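Local coordinates for 2-aminomuconic 6-semialdehyde dehydrogenase (Pseudomonas sp., PDB 7BZV), which catalyses the NAD+-dependent oxidation of 2-aminomuconic 6-semialdehyde in the meta-cleavage breakdown of 2-aminophenol, probably by the usual aldehyde dehydrogenase mechanism, at residues A45-A48 / G49-A52; T60-A63 / Q64-D67. All blocks are in the same frame, centred on the assembly; numbering follows the deposited sequence.

Contact 1 (A45-A48 / G49-A52); sequences AVKA and GHRA
V46 and H50, one turn apart on the same helix, run side by side: the methyl CG1 of V46 lies 3.8 Å from CD2 of the H50 imidazole. CG1 reaches the ring because it stands anti to the V46 backbone N (chi1 170°), turned along the helix. Beneath this tight part the backbone is regular, H50 N giving a nearly straight bond of 3.1 Å to V46 O, and small residues, A45, A48 and G49, suit the buried side, where CB of A48 packs on D10. K47, on the solvent side, sits more loosely, its chain bent at the second and third torsions, which folds NZ back to 4.0 Å from CB of H50. R51 also faces solvent but is held: the rim of one guanidinium face lies over CA of A48, 4.1 Å from NH1, and the same NH1 forms a salt bridge with D10. The NE2 of H50 is hydrogen-bonded to the carbonyl oxygen of D223. Through these partners the last turns of helix 39-52 are fastened on one flank to the loop between strands 3-9 and 12-14, and on another, where V46 rests on H221, D223 and I224, to the loop between helix 214-220 and strand 226-230.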
loop_
_atom_site.group_PDB
_atom_site.type_symbol
_atom_site.label_atom_id
_atom_site.label_comp_id
_atom_site.label_asym_id
_atom_site.label_seq_id
_atom_site.Cartn_x
_atom_site.Cartn_y
_atom_site.Cartn_z
ATOM N N ALA B 45 -0.553 36.518 -12.648
ATOM C CA ALA B 45 -0.672 35.077 -12.827
ATOM C C ALA B 45 -1.012 34.383 -11.514
ATOM O O ALA B 45 -1.874 33.497 -11.475
ATOM C CB ALA B 45 0.625 34.533 -13.422
ATOM N N VAL B 46 -0.334 34.754 -10.423
ATOM C CA VAL B 46 -0.595 34.064 -9.162
ATOM C C VAL B 46 -2.031 34.312 -8.721
ATOM O O VAL B 46 -2.717 33.415 -8.197
ATOM C CB VAL B 46 0.426 34.497 -8.090
ATOM C CG1 VAL B 46 -0.007 33.968 -6.722
ATOM C CG2 VAL B 46 1.869 33.988 -8.424
ATOM N N LYS B 47 -2.503 35.542 -8.910
ATOM C CA LYS B 47 -3.847 35.880 -8.476
ATOM C C LYS B 47 -4.883 35.211 -9.361
ATOM O O LYS B 47 -5.894 34.713 -8.860
ATOM C CB LYS B 47 -3.995 37.409 -8.448
ATOM C CG LYS B 47 -3.072 38.066 -7.390
ATOM C CD LYS B 47 -3.289 37.495 -5.948
ATOM C CE LYS B 47 -4.764 37.098 -5.664
ATOM N NZ LYS B 47 -4.923 36.154 -4.489
ATOM N N ALA B 48 -4.625 35.149 -10.675
ATOM C CA ALA B 48 -5.495 34.377 -11.550
ATOM C C ALA B 48 -5.541 32.894 -11.152
ATOM O O ALA B 48 -6.589 32.254 -11.273
ATOM C CB ALA B 48 -5.045 34.522 -12.999
ATOM N N GLY B 49 -4.435 32.321 -10.674
ATOM C CA GLY B 49 -4.476 30.919 -10.271
ATOM C C GLY B 49 -5.352 30.707 -9.050
ATOM O O GLY B 49 -6.207 29.819 -9.025
ATOM N N HIS B 50 -5.155 31.538 -8.023
ATOM C CA HIS B 50 -5.984 31.448 -6.830
ATOM C C HIS B 50 -7.453 31.673 -7.178
ATOM O O HIS B 50 -8.341 31.037 -6.599
ATOM C CB HIS B 50 -5.495 32.454 -5.775
ATOM C CG HIS B 50 -4.278 31.989 -5.038
ATOM N ND1 HIS B 50 -4.282 30.869 -4.234
ATOM C CD2 HIS B 50 -3.003 32.449 -5.040
ATOM C CE1 HIS B 50 -3.069 30.674 -3.748
ATOM N NE2 HIS B 50 -2.270 31.609 -4.237
ATOM N N ARG B 51 -7.733 32.570 -8.121
ATOM C CA ARG B 51 -9.125 32.788 -8.506
ATOM C C ARG B 51 -9.675 31.577 -9.247
ATOM O O ARG B 51 -10.835 31.202 -9.055
ATOM C CB ARG B 51 -9.245 34.059 -9.353
ATOM C CG ARG B 51 -10.606 34.288 -10.014
ATOM C CD ARG B 51 -10.523 35.371 -11.126
ATOM N NE ARG B 51 -9.686 36.492 -10.704
ATOM C CZ ARG B 51 -8.796 37.109 -11.473
ATOM N NH1 ARG B 51 -8.622 36.750 -12.738
ATOM N NH2 ARG B 51 -8.075 38.093 -10.968
ATOM N N ALA B 52 -8.851 30.936 -10.085
ATOM C CA ALA B 52 -9.295 29.715 -10.761
ATOM C C ALA B 52 -9.716 28.647 -9.756
ATOM O O ALA B 52 -10.674 27.896 -9.990
ATOM C CB ALA B 52 -8.183 29.204 -11.671
#

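Contact 2 (T60-A63 / Q64-D67)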
loop_
_atom_site.group_PDB
_atom_site.type_symbol
_atom_site.label_atom_id
_atom_site.label_comp_id
_atom_site.label_asym_id
_atom_site.label_seq_id
_atom_site.Cartn_x
_atom_site.Cartn_y
_atom_site.Cartn_z
ATOM N N THR B 60 -13.495 20.577 -9.671
ATOM C CA THR B 60 -13.307 19.330 -10.413
ATOM C C THR B 60 -13.173 18.149 -9.465
ATOM O O THR B 60 -12.575 18.251 -8.393
ATOM C CB THR B 60 -12.059 19.364 -11.293
ATOM O OG1 THR B 60 -10.918 19.640 -10.477
ATOM C CG2 THR B 60 -12.220 20.417 -12.402
ATOM N N THR B 61 -13.737 17.027 -9.860
ATOM C CA THR B 61 -13.394 15.775 -9.204
ATOM C C THR B 61 -12.051 15.222 -9.714
ATOM O O THR B 61 -11.592 15.555 -10.810
ATOM C CB THR B 61 -14.460 14.733 -9.471
ATOM O OG1 THR B 61 -14.438 14.403 -10.856
ATOM C CG2 THR B 61 -15.889 15.254 -9.076
ATOM N N ALA B 62 -11.464 14.307 -8.930
ATOM C CA ALA B 62 -10.300 13.557 -9.406
ATOM C C ALA B 62 -10.585 12.923 -10.756
ATOM O O ALA B 62 -9.773 13.001 -11.687
ATOM C CB ALA B 62 -9.906 12.485 -8.387
ATOM N N ALA B 63 -11.756 12.319 -10.903
ATOM C CA ALA B 63 -12.059 11.670 -12.167
ATOM C C ALA B 63 -12.069 12.660 -13.324
ATOM O O ALA B 63 -11.642 12.336 -14.441
ATOM C CB ALA B 63 -13.395 10.941 -12.075
ATOM N N GLN B 64 -12.622 13.858 -13.109
ATOM C CA GLN B 64 -12.610 14.851 -14.177
ATOM C C GLN B 64 -11.191 15.250 -14.521
ATOM O O GLN B 64 -10.874 15.514 -15.691
ATOM C CB GLN B 64 -13.428 16.093 -13.774
ATOM C CG GLN B 64 -14.914 15.852 -13.740
ATOM C CD GLN B 64 -15.690 16.984 -13.071
ATOM O OE1 GLN B 64 -15.302 17.498 -12.025
ATOM N NE2 GLN B 64 -16.778 17.384 -13.697
ATOM N N ARG B 65 -10.318 15.353 -13.512
ATOM C CA ARG B 65 -8.945 15.746 -13.810
ATOM C C ARG B 65 -8.201 14.624 -14.534
ATOM O O ARG B 65 -7.393 14.890 -15.422
ATOM C CB ARG B 65 -8.273 16.195 -12.516
ATOM C CG ARG B 65 -8.927 17.518 -12.024
ATOM C CD ARG B 65 -8.112 18.261 -11.007
ATOM N NE ARG B 65 -7.675 17.391 -9.935
ATOM C CZ ARG B 65 -8.386 17.124 -8.849
ATOM N NH1 ARG B 65 -9.583 17.666 -8.675
ATOM N NH2 ARG B 65 -7.892 16.325 -7.931
ATOM N N VAL B 66 -8.505 13.372 -14.204
ATOM C CA VAL B 66 -7.984 12.261 -14.987
ATOM C C VAL B 66 -8.279 12.509 -16.458
ATOM O O VAL B 66 -7.380 12.473 -17.312
ATOM C CB VAL B 66 -8.582 10.925 -14.503
ATOM C CG1 VAL B 66 -8.241 9.824 -15.525
ATOM C CG2 VAL B 66 -8.047 10.529 -13.104
ATOM N N ASP B 67 -9.543 12.806 -16.769
ATOM C CA ASP B 67 -9.942 13.048 -18.152
ATOM C C ASP B 67 -9.235 14.274 -18.738
ATOM O O ASP B 67 -8.801 14.254 -19.891
ATOM C CB ASP B 67 -11.463 13.230 -18.236
ATOM C CG ASP B 67 -12.235 11.934 -17.999
ATOM O OD1 ASP B 67 -11.601 10.865 -17.937
ATOM O OD2 ASP B 67 -13.480 11.980 -17.854
HETATM O O HOH W 1 -12.331 9.569 -15.663
#
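T61 and Q64 cross at about a right angle and exchange bonds as a capping box. T61, the N-cap of helix 62-78, has its OG1 between its own N and carbonyl carbon (chi1 67°), a rotamer that aims the hydroxyl at Q64 N, 2.9 Å away. In return the Q64 chain, extended beyond CG, brings OE1 back to T61 N at 2.7 Å; the N-H meets a lone pair in the plane of the amide. Glutamine suits the place because its chain is long enough to return a carbonyl oxygen to T61 N.

T60 and R65 also cross nearly perpendicularly. R65 bends at chi3 (-49°), and its NH1 donates to T60 OG1 at 3.0 Å, with the oxygen only 3° out of the guanidinium plane. One face of that group lies over A62, whose CA is 3.9 Å from the plane, offset toward the rim. NE binds the A169 carbonyl, and T60 OG1 also bonds to W57 O. With an alanine in R65's place, the A169 carbonyl would probably lose this donor, T60 OG1 its NH1 partner, and A62 the group over one side.

A water donates to A63 O and to D67 OD1 (2.7 Å), joining the carboxylate to the backbone. Chemically, side chains pair T61 N and Q64 N, while neutral oxygens, T60 OG1 and A169 O, meet the charged guanidinium and probably help to stabilise it.

Overall arrangement
Contacts 1 and 2 follow one another in the chain, near the end of helix 39-52 and at the start of helix 62-78, so the short connection between these helices separates them. Their centres are 20 Å apart and their nearest atoms about 8 Å, without touching; each centre lies about 26 Å from that of the chain, on the same side. A sulfate, probably from crystallisation, lies about 4 Å from the H50 side chain at contact 1. Only contact 2 meets another chain, T61 and A62 packing on D128 of a second subunit, which places it at an interface of the tetramer that NAD+ binding requires.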